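Local atomic coordinates of hypothetical protein (PDB entry 2IM9), a protein that is of unknown function but belongs to the N-acetylmuramoyl-L-alanine amidase-like family of the papain-type peptidase clan, and so probably acts on peptidoglycan-related amide bonds. Residues A[76-81]-A[85-90]; A[97-102]-A[139-144]; A[129-134]-A[203-208]; A[133-138]-A[178-183]; A[188-191]-A[196-199]. One frame throughout, in Å; residues are numbered along the deposited sequence.

Contact 1 of 5, residues A[76-81]-A[85-90]; sequences EGPNAR and FPRYRV
Arg-87 runs its side chain alongside Gly-77 and then across Pro-78, the first two residues of a type II beta turn that extends from Gly-77 to Ala-80. Both segments belong to the long loop between helices 53-63 and 95-107, and only three residues separate them, so the loop doubles back and touches itself. From Arg-87 CA the side chain sets off past the turn, and its far end then comes closer. CG stands beside the backbone N (chi1 -73°) and meets the carbonyl of Glu-76, with 3.5 Å between Arg-87 CG and Glu-76 O. Arg-87 CG also lies 3.7 Å from Gly-77 CA, where the glycine offers bare backbone to the arginine stem. Further out the chain bends at chi3 (-70°) and crosses Pro-78 at about a right angle, Arg-87 NH2 coming within 3.8 Å of Pro-78 CD. NH2 also forms a salt bridge with Glu-31 of helix 27-45, a residue that Pro-78 touches too, so one glutamate meets both partners. The side chains of Glu-76 and Phe-85 turn from the contact. Phe-85 carries its ring off toward Arg-189, while the Glu-76 carboxylate is bound by Tyr-123 and Arg-133. What Phe-85 gives to this contact is its carbonyl: Gly-77 N donates to Phe-85 O at 2.9 Å, a weak bond bent to 130° at the hydrogen. The turn itself is closed by the 3.1 Å bond from Ala-80 N back to Gly-77 O.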
# COMPACT_ATOMS: atom_id res chain seq x y z
N GLU A 76 10.05 7.21 10.00
CA GLU A 76 9.58 8.52 10.45
C GLU A 76 10.63 9.62 10.22
O GLU A 76 10.38 10.79 10.52
CB GLU A 76 9.17 8.47 11.93
CG GLU A 76 7.72 7.98 12.14
CD GLU A 76 7.53 6.54 11.69
OE1 GLU A 76 8.11 5.63 12.32
OE2 GLU A 76 6.80 6.33 10.69
N GLY A 77 11.77 9.24 9.65
CA GLY A 77 12.77 10.22 9.22
C GLY A 77 13.96 10.37 10.14
O GLY A 77 14.05 9.71 11.19
N PRO A 78 14.88 11.27 9.78
CA PRO A 78 16.04 11.52 10.62
C PRO A 78 15.57 11.92 12.01
O PRO A 78 14.52 12.57 12.16
CB PRO A 78 16.72 12.71 9.92
CG PRO A 78 16.30 12.60 8.48
CD PRO A 78 14.86 12.12 8.57
N ASN A 79 16.31 11.51 13.03
CA ASN A 79 16.02 11.87 14.40
C ASN A 79 14.73 11.26 14.96
O ASN A 79 14.31 11.63 16.05
CB ASN A 79 15.98 13.40 14.56
CG ASN A 79 17.20 14.08 13.96
OD1 ASN A 79 18.33 13.80 14.37
ND2 ASN A 79 16.98 14.97 12.98
N ALA A 80 14.11 10.33 14.22
CA ALA A 80 12.87 9.73 14.71
C ALA A 80 13.11 8.88 15.95
O ALA A 80 14.21 8.36 16.15
CB ALA A 80 12.21 8.90 13.60
N ARG A 81 12.08 8.72 16.78
CA ARG A 81 12.26 8.01 18.05
C ARG A 81 12.45 6.51 17.82
O ARG A 81 13.28 5.88 18.47
CB ARG A 81 11.07 8.27 18.98
CG ARG A 81 11.16 7.55 20.36
CD ARG A 81 12.44 7.89 21.12
NE ARG A 81 12.35 7.46 22.52
CZ ARG A 81 13.28 7.71 23.43
NH1 ARG A 81 14.37 8.40 23.09
NH2 ARG A 81 13.12 7.29 24.67
N PHE A 85 14.42 5.44 9.32
CA PHE A 85 14.43 5.35 7.86
C PHE A 85 13.76 6.61 7.27
O PHE A 85 12.98 7.29 7.96
CB PHE A 85 13.73 4.07 7.40
CG PHE A 85 14.68 2.93 7.12
CD1 PHE A 85 15.64 2.55 8.06
CD2 PHE A 85 14.63 2.26 5.90
CE1 PHE A 85 16.53 1.51 7.81
CE2 PHE A 85 15.52 1.19 5.64
CZ PHE A 85 16.46 0.82 6.61
N PRO A 86 14.07 6.92 6.00
CA PRO A 86 13.62 8.19 5.42
C PRO A 86 12.10 8.28 5.32
O PRO A 86 11.41 7.26 5.24
CB PRO A 86 14.21 8.19 4.00
CG PRO A 86 14.76 6.82 3.77
CD PRO A 86 14.85 6.09 5.06
N ARG A 87 11.59 9.51 5.31
CA ARG A 87 10.16 9.75 5.17
C ARG A 87 9.64 9.51 3.75
O ARG A 87 8.44 9.20 3.56
CB ARG A 87 9.87 11.19 5.60
CG ARG A 87 9.99 11.30 7.11
CD ARG A 87 10.07 12.73 7.56
NE ARG A 87 11.35 13.32 7.18
CZ ARG A 87 11.70 14.56 7.48
NH1 ARG A 87 10.84 15.32 8.15
NH2 ARG A 87 12.90 15.01 7.11
N TYR A 88 10.53 9.67 2.78
CA TYR A 88 10.26 9.35 1.36
C TYR A 88 11.60 9.18 0.65
O TYR A 88 12.65 9.64 1.13
CB TYR A 88 9.44 10.46 0.68
CG TYR A 88 10.02 11.84 0.92
CD1 TYR A 88 10.97 12.38 0.05
CD2 TYR A 88 9.62 12.59 2.04
CE1 TYR A 88 11.53 13.65 0.28
CE2 TYR A 88 10.15 13.85 2.29
CZ TYR A 88 11.11 14.38 1.40
OH TYR A 88 11.63 15.62 1.65
N ARG A 89 11.57 8.48 -0.48
CA ARG A 89 12.80 8.20 -1.23
C ARG A 89 12.46 7.80 -2.65
O ARG A 89 11.32 7.42 -2.94
CB ARG A 89 13.60 7.09 -0.54
CG ARG A 89 12.91 5.73 -0.55
CD ARG A 89 13.48 4.81 0.51
NE ARG A 89 14.93 4.54 0.30
CZ ARG A 89 15.69 3.83 1.13
NH1 ARG A 89 15.19 3.32 2.25
NH2 ARG A 89 16.99 3.64 0.85
N VAL A 90 13.46 7.86 -3.53
CA VAL A 90 13.23 7.46 -4.93
C VAL A 90 14.15 6.33 -5.37
O VAL A 90 14.15 5.96 -6.55
CB VAL A 90 13.39 8.65 -5.90
CG1 VAL A 90 12.27 9.68 -5.66
CG2 VAL A 90 14.78 9.30 -5.74

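Contact 2 of 5, residues A[97-102]-A[139-144]; sequences TYVNTV and IDWNNY
Trp-141 and Asn-100 join two helices, 137-147 and 95-107, near the centre of a protein whose family belongs to the papain-like clan, a fold of helices packed against an antiparallel sheet. The backbones stay well apart, with 9.8 Å between the CA atoms of Asn-100 and Trp-141, and the indole spans the gap. The polar part is one bond: Trp-141 NE1 donates to Asn-100 OD1 at 2.7 Å. The oxygen is met in its carbonyl plane on a lone pair, but the bond is bent at the hydrogen (136°), with OD1 at the indole edge but tilted out of the ring plane. Amide and indole planes are 60° apart. The bond satisfies a buried indole N-H and fixes which way the Asn-100 amide is turned. With its CG anti to the backbone N (chi1 -166°), Trp-141 reaches straight across to helix 95-107. The apolar part is Val-99, whose CG1 packs on the far end of the six-membered ring, 3.8 Å from Trp-141 CH2. Around the pair, helix 111-122 touches both Asn-100 and Trp-141 through Thr-121, and strand 264-275 backs Val-99 with Leu-269 and Phe-271. Inside helix 95-107, Thr-97 O accepts two bonds from opposite faces of its plane, from Thr-101 N and from Thr-101 OG1, the latter 2.7 Å away.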
# COMPACT_ATOMS: atom_id res chain seq x y z
N THR A 97 5.04 1.29 0.23
CA THR A 97 5.64 2.60 -0.01
C THR A 97 5.56 3.01 -1.48
O THR A 97 5.47 4.21 -1.80
CB THR A 97 7.08 2.72 0.54
OG1 THR A 97 7.97 1.94 -0.26
CG2 THR A 97 7.14 2.21 2.01
N TYR A 98 5.60 2.05 -2.39
CA TYR A 98 5.41 2.35 -3.80
C TYR A 98 4.04 2.98 -4.04
O TYR A 98 3.92 4.03 -4.66
CB TYR A 98 5.60 1.09 -4.64
CG TYR A 98 5.43 1.30 -6.12
CD1 TYR A 98 6.26 2.18 -6.83
CD2 TYR A 98 4.48 0.57 -6.85
CE1 TYR A 98 6.10 2.36 -8.21
CE2 TYR A 98 4.31 0.75 -8.21
CZ TYR A 98 5.14 1.62 -8.88
OH TYR A 98 4.98 1.77 -10.23
N VAL A 99 2.99 2.32 -3.55
CA VAL A 99 1.64 2.83 -3.78
C VAL A 99 1.47 4.20 -3.12
O VAL A 99 0.94 5.14 -3.74
CB VAL A 99 0.61 1.78 -3.33
CG1 VAL A 99 -0.79 2.38 -3.24
CG2 VAL A 99 0.60 0.62 -4.32
N ASN A 100 1.94 4.33 -1.88
CA ASN A 100 1.83 5.60 -1.16
C ASN A 100 2.57 6.74 -1.87
O ASN A 100 2.07 7.87 -1.96
CB ASN A 100 2.41 5.45 0.24
CG ASN A 100 1.40 4.90 1.23
OD1 ASN A 100 0.21 5.16 1.12
ND2 ASN A 100 1.88 4.13 2.21
N THR A 101 3.76 6.44 -2.35
CA THR A 101 4.58 7.46 -3.01
C THR A 101 3.93 7.88 -4.34
O THR A 101 3.75 9.07 -4.60
CB THR A 101 6.00 6.99 -3.24
OG1 THR A 101 6.58 6.69 -1.96
CG2 THR A 101 6.80 8.08 -3.91
N VAL A 102 3.52 6.90 -5.14
CA VAL A 102 2.89 7.21 -6.44
C VAL A 102 1.61 8.03 -6.25
O VAL A 102 1.43 9.07 -6.91
CB VAL A 102 2.62 5.95 -7.27
CG1 VAL A 102 1.74 6.31 -8.49
CG2 VAL A 102 3.94 5.32 -7.72
N ILE A 139 -7.52 -2.02 8.14
CA ILE A 139 -8.15 -1.25 9.21
C ILE A 139 -7.53 0.13 9.43
O ILE A 139 -8.16 1.00 10.05
CB ILE A 139 -8.19 -2.07 10.53
CG1 ILE A 139 -6.79 -2.47 10.95
CG2 ILE A 139 -9.07 -3.31 10.36
CD1 ILE A 139 -6.47 -2.08 12.35
N ASP A 140 -6.31 0.32 8.93
CA ASP A 140 -5.68 1.65 8.96
C ASP A 140 -5.78 2.33 7.59
O ASP A 140 -6.47 3.33 7.44
CB ASP A 140 -4.21 1.56 9.35
CG ASP A 140 -3.99 1.07 10.77
OD1 ASP A 140 -4.81 1.37 11.67
OD2 ASP A 140 -2.96 0.41 10.97
N TRP A 141 -5.06 1.80 6.60
CA TRP A 141 -4.85 2.54 5.36
C TRP A 141 -6.12 2.68 4.55
O TRP A 141 -6.52 3.81 4.20
CB TRP A 141 -3.76 1.86 4.51
CG TRP A 141 -3.22 2.70 3.37
CD1 TRP A 141 -2.30 3.71 3.45
CD2 TRP A 141 -3.53 2.55 1.97
NE1 TRP A 141 -2.05 4.23 2.20
CE2 TRP A 141 -2.79 3.54 1.27
CE3 TRP A 141 -4.37 1.70 1.26
CZ2 TRP A 141 -2.85 3.68 -0.12
CZ3 TRP A 141 -4.44 1.84 -0.13
CH2 TRP A 141 -3.67 2.82 -0.81
N ASN A 142 -6.76 1.55 4.22
CA ASN A 142 -8.04 1.63 3.50
C ASN A 142 -9.04 2.49 4.28
O ASN A 142 -9.67 3.39 3.73
CB ASN A 142 -8.65 0.24 3.31
CG ASN A 142 -7.96 -0.58 2.24
OD1 ASN A 142 -7.06 -0.12 1.54
ND2 ASN A 142 -8.41 -1.82 2.09
N ASN A 143 -9.19 2.19 5.57
CA ASN A 143 -10.20 2.88 6.38
C ASN A 143 -10.02 4.40 6.39
O ASN A 143 -10.95 5.15 6.04
CB ASN A 143 -10.18 2.31 7.81
CG ASN A 143 -11.12 3.04 8.73
OD1 ASN A 143 -12.33 3.00 8.56
ND2 ASN A 143 -10.55 3.73 9.72
N TYR A 144 -8.82 4.83 6.75
CA TYR A 144 -8.55 6.26 6.88
C TYR A 144 -8.54 6.99 5.55
O TYR A 144 -9.03 8.12 5.46
CB TYR A 144 -7.26 6.52 7.68
CG TYR A 144 -7.43 6.21 9.15
CD1 TYR A 144 -8.46 6.80 9.90
CD2 TYR A 144 -6.58 5.31 9.80
CE1 TYR A 144 -8.63 6.50 11.24
CE2 TYR A 144 -6.75 5.00 11.14
CZ TYR A 144 -7.78 5.60 11.86
OH TYR A 144 -7.96 5.32 13.19

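Contact 3 of 5, residues A[129-134]-A[203-208]; sequences SYINRN and VELKAK
One face of the Tyr-130 ring carries Leu-205 CD2, a CH-pi contact with the methyl 4.2 Å from the ring centroid and 21° off its normal. The methyl is shifted toward the rim of the ring, on the side of CD2 and CE2, and the other methyl, Leu-205 CD1, sits 3.9 Å from Tyr-130 CD2. CD1 also reaches Ile-131 CG2, so the leucine is wedged between two consecutive residues of the type I turn from Tyr-130 to Arg-133. This turn lies in the loop before helix 137-147, and Ser-129 OG braces it in an ST motif by accepting from Asn-132 N at 3.1 Å. At the outer end Lys-208 bends at chi2 (68°) and chi4 and crosses Ile-131 at about a right angle. Its stem packs on the isoleucine, Lys-208 CG lying 3.8 Å from Ile-131 CD1, and NZ comes beside that same methyl. The phenol hydroxyl points elsewhere, to Lys-183, and Tyr-180 of helix 176-181 backs Tyr-130, Ile-131 and Leu-205. Helix 195-209 is thus held on this loop by dispersion and by shielding of apolar surface, with the lysine ammonium at the margin paired to nothing across the contact.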
# COMPACT_ATOMS: atom_id res chain seq x y z
N SER A 129 4.06 9.68 13.61
CA SER A 129 4.56 8.87 14.73
C SER A 129 4.47 7.42 14.32
O SER A 129 3.67 7.06 13.44
CB SER A 129 3.74 9.12 16.00
OG SER A 129 2.45 8.51 15.89
N TYR A 130 5.30 6.57 14.95
CA TYR A 130 5.22 5.14 14.69
C TYR A 130 3.79 4.60 14.86
O TYR A 130 3.28 3.91 13.99
CB TYR A 130 6.22 4.34 15.53
CG TYR A 130 6.32 2.90 15.03
CD1 TYR A 130 7.28 2.54 14.10
CD2 TYR A 130 5.39 1.94 15.44
CE1 TYR A 130 7.36 1.24 13.63
CE2 TYR A 130 5.45 0.62 14.95
CZ TYR A 130 6.43 0.29 14.05
OH TYR A 130 6.50 -1.00 13.54
N ILE A 131 3.14 4.93 15.98
CA ILE A 131 1.84 4.31 16.25
C ILE A 131 0.76 4.85 15.33
O ILE A 131 -0.23 4.17 15.11
CB ILE A 131 1.38 4.44 17.72
CG1 ILE A 131 1.06 5.89 18.06
CG2 ILE A 131 2.41 3.81 18.66
CD1 ILE A 131 0.26 6.04 19.33
N ASN A 132 0.93 6.08 14.82
CA ASN A 132 -0.03 6.67 13.88
C ASN A 132 0.19 6.19 12.44
O ASN A 132 -0.65 6.42 11.57
CB ASN A 132 0.02 8.20 13.92
CG ASN A 132 -0.72 8.80 15.09
OD1 ASN A 132 -1.48 8.12 15.79
ND2 ASN A 132 -0.52 10.09 15.32
N ARG A 133 1.32 5.58 12.16
CA ARG A 133 1.55 5.09 10.80
C ARG A 133 0.44 4.12 10.42
O ARG A 133 -0.02 3.33 11.24
CB ARG A 133 2.92 4.42 10.68
CG ARG A 133 3.46 4.47 9.22
CD ARG A 133 4.59 3.48 8.98
NE ARG A 133 5.81 3.79 9.75
CZ ARG A 133 6.87 2.99 9.84
NH1 ARG A 133 6.87 1.82 9.18
NH2 ARG A 133 7.93 3.35 10.57
N ASN A 134 -0.01 4.19 9.17
CA ASN A 134 -1.06 3.28 8.70
C ASN A 134 -0.51 1.88 8.40
O ASN A 134 -0.49 1.45 7.25
CB ASN A 134 -1.75 3.87 7.48
CG ASN A 134 -2.65 5.01 7.84
OD1 ASN A 134 -3.28 5.00 8.90
ND2 ASN A 134 -2.73 6.02 6.95
N VAL A 203 10.68 -1.35 24.59
CA VAL A 203 9.79 -1.42 25.77
C VAL A 203 8.85 -0.22 25.80
O VAL A 203 7.66 -0.35 26.11
CB VAL A 203 10.60 -1.49 27.12
CG1 VAL A 203 9.66 -1.37 28.32
CG2 VAL A 203 11.44 -2.76 27.16
N GLU A 204 9.40 0.94 25.48
CA GLU A 204 8.62 2.18 25.46
C GLU A 204 7.50 2.11 24.41
O GLU A 204 6.33 2.46 24.68
CB GLU A 204 9.56 3.32 25.16
CG GLU A 204 8.93 4.69 25.13
CD GLU A 204 9.99 5.70 24.74
OE1 GLU A 204 10.78 6.10 25.63
OE2 GLU A 204 10.07 6.05 23.54
N LEU A 205 7.87 1.66 23.22
CA LEU A 205 6.93 1.51 22.13
C LEU A 205 5.86 0.46 22.46
O LEU A 205 4.67 0.66 22.18
CB LEU A 205 7.67 1.09 20.85
CG LEU A 205 6.79 0.98 19.60
CD1 LEU A 205 6.07 2.30 19.26
CD2 LEU A 205 7.60 0.41 18.43
N LYS A 206 6.27 -0.66 23.06
CA LYS A 206 5.29 -1.70 23.41
C LYS A 206 4.30 -1.23 24.48
O LYS A 206 3.12 -1.64 24.48
CB LYS A 206 6.00 -2.95 23.89
CG LYS A 206 6.63 -3.72 22.74
CD LYS A 206 7.28 -4.98 23.28
CE LYS A 206 7.82 -5.81 22.13
NZ LYS A 206 8.30 -7.11 22.64
N ALA A 207 4.79 -0.38 25.38
CA ALA A 207 3.93 0.17 26.43
C ALA A 207 2.81 0.99 25.80
O ALA A 207 1.66 0.92 26.25
CB ALA A 207 4.74 0.99 27.44
N LYS A 208 3.13 1.74 24.74
CA LYS A 208 2.10 2.47 24.03
C LYS A 208 1.19 1.52 23.24
O LYS A 208 -0.03 1.64 23.28
CB LYS A 208 2.70 3.52 23.10
CG LYS A 208 1.66 4.45 22.52
CD LYS A 208 1.03 5.36 23.58
CE LYS A 208 0.15 6.43 22.94
NZ LYS A 208 0.99 7.47 22.22

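Contact 4 of 5, residues A[133-138]-A[178-183]; sequences RNHFTS and QWYNHK
Trp-179 is packed tightly against both Phe-136 and His-135, which approach different parts of its indole. Phe-136 comes with its edge toward one face, an edge-to-face pair with planes at 66°, and its CZ lies 3.5 Å from Trp-179 CD2. The opposite indole face is taken within its own segment by Lys-183 NZ, 3.3 Å above the Trp-179 ring plane, which also bonds to the Tyr-130 hydroxyl. The far end of the indole, CH2, rests over one face of the imidazole, 3.5 Å from His-135 CG; these two rings meet obliquely, at 53°. Trp-179 extends toward its partners because CG is anti to its backbone N (chi1 180°). His-135 is held between two layers, since Arg-133 CB lies over its opposite face, and the bond from its NE2 to Tyr-130 O fixes its rotation. The loose part is Tyr-180, whose OH only brushes the imidazole, 4.2 Å from His-135 CD2. Leu-264 of strand 264-275 covers Phe-136 from the sheet side. Together His-135, Phe-136 and Trp-179 make an aromatic cluster, which packs helix 176-181 onto the N-terminal end of helix 137-147, where Phe-136 holds the N-cap position.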
# COMPACT_ATOMS: atom_id res chain seq x y z
N ARG A 133 1.32 5.58 12.16
CA ARG A 133 1.55 5.09 10.80
C ARG A 133 0.44 4.12 10.42
O ARG A 133 -0.02 3.33 11.24
CB ARG A 133 2.92 4.42 10.68
CG ARG A 133 3.46 4.47 9.22
CD ARG A 133 4.59 3.48 8.98
NE ARG A 133 5.81 3.79 9.75
CZ ARG A 133 6.87 2.99 9.84
NH1 ARG A 133 6.87 1.82 9.18
NH2 ARG A 133 7.93 3.35 10.57
N ASN A 134 -0.01 4.19 9.17
CA ASN A 134 -1.06 3.28 8.70
C ASN A 134 -0.51 1.88 8.40
O ASN A 134 -0.49 1.45 7.25
CB ASN A 134 -1.75 3.87 7.48
CG ASN A 134 -2.65 5.01 7.84
OD1 ASN A 134 -3.28 5.00 8.90
ND2 ASN A 134 -2.73 6.02 6.95
N HIS A 135 -0.08 1.18 9.44
CA HIS A 135 0.58 -0.13 9.28
C HIS A 135 -0.27 -1.20 8.60
O HIS A 135 0.25 -1.99 7.81
CB HIS A 135 1.03 -0.67 10.64
CG HIS A 135 2.10 0.14 11.29
ND1 HIS A 135 3.41 0.13 10.85
CD2 HIS A 135 2.05 0.98 12.35
CE1 HIS A 135 4.12 0.95 11.61
NE2 HIS A 135 3.32 1.47 12.53
N PHE A 136 -1.55 -1.25 8.94
CA PHE A 136 -2.42 -2.31 8.42
C PHE A 136 -3.23 -1.80 7.24
O PHE A 136 -3.99 -0.84 7.34
CB PHE A 136 -3.33 -2.85 9.52
CG PHE A 136 -2.59 -3.61 10.57
CD1 PHE A 136 -2.37 -4.97 10.42
CD2 PHE A 136 -2.08 -2.96 11.69
CE1 PHE A 136 -1.66 -5.69 11.37
CE2 PHE A 136 -1.35 -3.67 12.67
CZ PHE A 136 -1.14 -5.04 12.50
N THR A 137 -3.04 -2.45 6.11
CA THR A 137 -3.71 -2.02 4.88
C THR A 137 -5.22 -1.90 5.01
O THR A 137 -5.83 -0.97 4.45
CB THR A 137 -3.28 -2.92 3.71
OG1 THR A 137 -1.84 -2.91 3.66
CG2 THR A 137 -3.81 -2.39 2.39
N SER A 138 -5.84 -2.82 5.74
CA SER A 138 -7.31 -2.77 5.84
C SER A 138 -7.78 -1.75 6.87
O SER A 138 -8.35 -0.70 6.51
CB SER A 138 -7.90 -4.16 6.11
OG SER A 138 -7.40 -4.70 7.32
N GLN A 178 -1.46 -7.21 20.63
CA GLN A 178 -0.71 -8.46 20.47
C GLN A 178 0.36 -8.35 19.36
O GLN A 178 1.46 -8.93 19.45
CB GLN A 178 -1.65 -9.63 20.20
CG GLN A 178 -0.96 -10.98 20.38
CD GLN A 178 -0.44 -11.17 21.81
OE1 GLN A 178 0.75 -11.02 22.06
NE2 GLN A 178 -1.32 -11.45 22.75
N TRP A 179 0.06 -7.58 18.32
CA TRP A 179 1.05 -7.34 17.27
C TRP A 179 2.25 -6.60 17.88
O TRP A 179 3.41 -6.96 17.62
CB TRP A 179 0.40 -6.53 16.15
CG TRP A 179 1.29 -6.19 14.98
CD1 TRP A 179 1.78 -7.05 14.04
CD2 TRP A 179 1.71 -4.88 14.59
NE1 TRP A 179 2.51 -6.35 13.09
CE2 TRP A 179 2.49 -5.02 13.42
CE3 TRP A 179 1.51 -3.60 15.13
CZ2 TRP A 179 3.08 -3.91 12.76
CZ3 TRP A 179 2.10 -2.49 14.48
CH2 TRP A 179 2.88 -2.66 13.31
N TYR A 180 1.99 -5.59 18.71
CA TYR A 180 3.09 -4.87 19.35
C TYR A 180 3.89 -5.80 20.24
O TYR A 180 5.12 -5.79 20.18
CB TYR A 180 2.62 -3.62 20.12
CG TYR A 180 2.50 -2.45 19.20
CD1 TYR A 180 1.32 -2.21 18.49
CD2 TYR A 180 3.60 -1.60 18.96
CE1 TYR A 180 1.21 -1.14 17.62
CE2 TYR A 180 3.51 -0.53 18.07
CZ TYR A 180 2.33 -0.32 17.40
OH TYR A 180 2.24 0.72 16.51
N ASN A 181 3.18 -6.65 20.99
CA ASN A 181 3.82 -7.54 21.95
C ASN A 181 4.81 -8.49 21.29
O ASN A 181 5.84 -8.83 21.86
CB ASN A 181 2.78 -8.32 22.75
CG ASN A 181 3.39 -9.17 23.83
OD1 ASN A 181 4.14 -8.68 24.70
ND2 ASN A 181 3.10 -10.45 23.78
N HIS A 182 4.49 -8.88 20.06
CA HIS A 182 5.35 -9.78 19.26
C HIS A 182 6.60 -9.14 18.64
O HIS A 182 7.44 -9.83 18.05
CB HIS A 182 4.53 -10.43 18.14
CG HIS A 182 3.94 -11.75 18.52
ND1 HIS A 182 2.85 -11.87 19.37
CD2 HIS A 182 4.29 -13.01 18.19
CE1 HIS A 182 2.54 -13.15 19.50
NE2 HIS A 182 3.40 -13.86 18.80
N LYS A 183 6.72 -7.82 18.71
CA LYS A 183 7.84 -7.16 18.05
C LYS A 183 9.19 -7.43 18.70
O LYS A 183 9.28 -7.68 19.91
CB LYS A 183 7.62 -5.65 17.98
CG LYS A 183 6.50 -5.27 17.04
CD LYS A 183 6.30 -3.75 17.04
CE LYS A 183 5.37 -3.29 15.90
NZ LYS A 183 5.89 -3.75 14.55

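Contact 5 of 5, residues A[188-191]-A[196-199]; sequences IRLQ and NEQE
Glu-197 and Gln-198, on the first turns of helix 195-209, meet Leu-190 and Ile-188 of the extended chain 188-191, which ends four residues short of segment 196-199. Glu-197 contributes only its stem. Glu-197 CG lies 4.0 Å from Leu-190 CD1, the two side chains crossing at about a right angle, and the bend at chi2 (63°) carries the carboxylate off to Arg-201, one turn further along the helix, where OE2 forms a salt bridge. The acid therefore offers methylenes to the leucine and keeps its charge with an arginine. Gln-198 comes next and does more. Its CG packs 3.9 Å from Ile-188 CG2, and the two side chains slide past each other in opposite directions. The Ile-188 branch CG1 meets the backbone instead, 3.7 Å from Gln-198 O. Leu-190 CD1 is more distant, 4.3 Å from Gln-198 CG. Extended beyond CG (chi2 -179°), the glutamine carries its amide to the Ile-188 carbonyl, where Gln-198 NE2 donates to Ile-188 O at 2.9 Å. That bond is weak, bent to 128° at the hydrogen, and NE2 has a second weak acceptor in Ile-185 O; two poor bonds share one amide nitrogen. Ile-188 continues inward onto Leu-202 of the same helix and onto Tyr-82, and Leu-190 touches Arg-201 and Gln-84, so segment 188-191 lies between helix 195-209 and the loop that precedes helix 95-107.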
# COMPACT_ATOMS: atom_id res chain seq x y z
N ILE A 188 13.05 -1.37 15.76
CA ILE A 188 13.71 -0.12 16.12
C ILE A 188 14.92 0.07 15.22
O ILE A 188 15.94 -0.62 15.39
CB ILE A 188 14.16 -0.11 17.61
CG1 ILE A 188 13.00 -0.49 18.52
CG2 ILE A 188 14.80 1.27 17.97
CD1 ILE A 188 11.84 0.51 18.54
N ARG A 189 14.80 1.01 14.30
CA ARG A 189 15.82 1.23 13.28
C ARG A 189 16.50 2.58 13.51
O ARG A 189 15.94 3.63 13.20
CB ARG A 189 15.22 1.12 11.87
CG ARG A 189 14.64 -0.27 11.58
CD ARG A 189 14.34 -0.48 10.13
NE ARG A 189 13.26 0.40 9.65
CZ ARG A 189 12.73 0.31 8.44
NH1 ARG A 189 13.15 -0.62 7.60
NH2 ARG A 189 11.76 1.15 8.08
N LEU A 190 17.70 2.53 14.09
CA LEU A 190 18.42 3.74 14.47
C LEU A 190 19.63 3.90 13.55
O LEU A 190 20.25 2.91 13.18
CB LEU A 190 18.86 3.66 15.93
CG LEU A 190 17.75 3.42 16.97
CD1 LEU A 190 18.33 3.30 18.38
CD2 LEU A 190 16.65 4.49 16.90
N GLN A 191 19.96 5.13 13.18
CA GLN A 191 21.04 5.33 12.21
C GLN A 191 22.40 5.03 12.82
O GLN A 191 23.26 4.44 12.16
CB GLN A 191 20.98 6.73 11.62
CG GLN A 191 19.65 6.98 10.89
CD GLN A 191 19.79 7.92 9.71
OE1 GLN A 191 20.40 7.57 8.69
NE2 GLN A 191 19.21 9.11 9.83
N ASN A 196 21.40 -1.52 23.10
CA ASN A 196 20.79 -1.21 24.39
C ASN A 196 19.73 -0.12 24.23
O ASN A 196 18.66 -0.17 24.85
CB ASN A 196 21.85 -0.79 25.41
CG ASN A 196 22.75 -1.95 25.86
OD1 ASN A 196 23.97 -1.79 25.99
ND2 ASN A 196 22.16 -3.11 26.10
N GLU A 197 20.02 0.86 23.39
CA GLU A 197 19.04 1.91 23.11
C GLU A 197 17.84 1.31 22.37
O GLU A 197 16.71 1.73 22.59
CB GLU A 197 19.68 3.06 22.33
CG GLU A 197 18.84 4.32 22.18
CD GLU A 197 18.50 5.03 23.50
OE1 GLU A 197 19.14 4.75 24.55
OE2 GLU A 197 17.59 5.88 23.49
N GLN A 198 18.09 0.33 21.50
CA GLN A 198 17.00 -0.40 20.82
C GLN A 198 16.07 -1.09 21.82
O GLN A 198 14.84 -1.00 21.70
CB GLN A 198 17.55 -1.46 19.86
CG GLN A 198 17.99 -0.94 18.52
CD GLN A 198 18.51 -2.04 17.64
OE1 GLN A 198 19.66 -2.45 17.75
NE2 GLN A 198 17.65 -2.56 16.77
N GLU A 199 16.65 -1.78 22.79
CA GLU A 199 15.86 -2.47 23.81
C GLU A 199 14.98 -1.50 24.60
O GLU A 199 13.79 -1.76 24.78
CB GLU A 199 16.76 -3.27 24.77

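The centre of contact 2 lies nearest the centre of the chain, about 4 Å away, and that of contact 5 farthest, about 26 Å. Contact 4 shares helix 137-147 with contact 2, and Arg-133 and Asn-134 with contact 3, their centres about 14 Å and 9 Å from its own. Along the chain contact 1 comes first, the segments of contact 2 alternate with those of contacts 3 and 4, and contact 5 is nested in the loop that contact 3 closes. Salt bridges tie contact 1 to contacts 3 and 4 (Glu-76 to Arg-133) and again to contact 3 (Arg-81 to Glu-204). Helix 195-209, used by contacts 3 and 5 and part of a predicted coiled coil, is thereby packed onto the protein body.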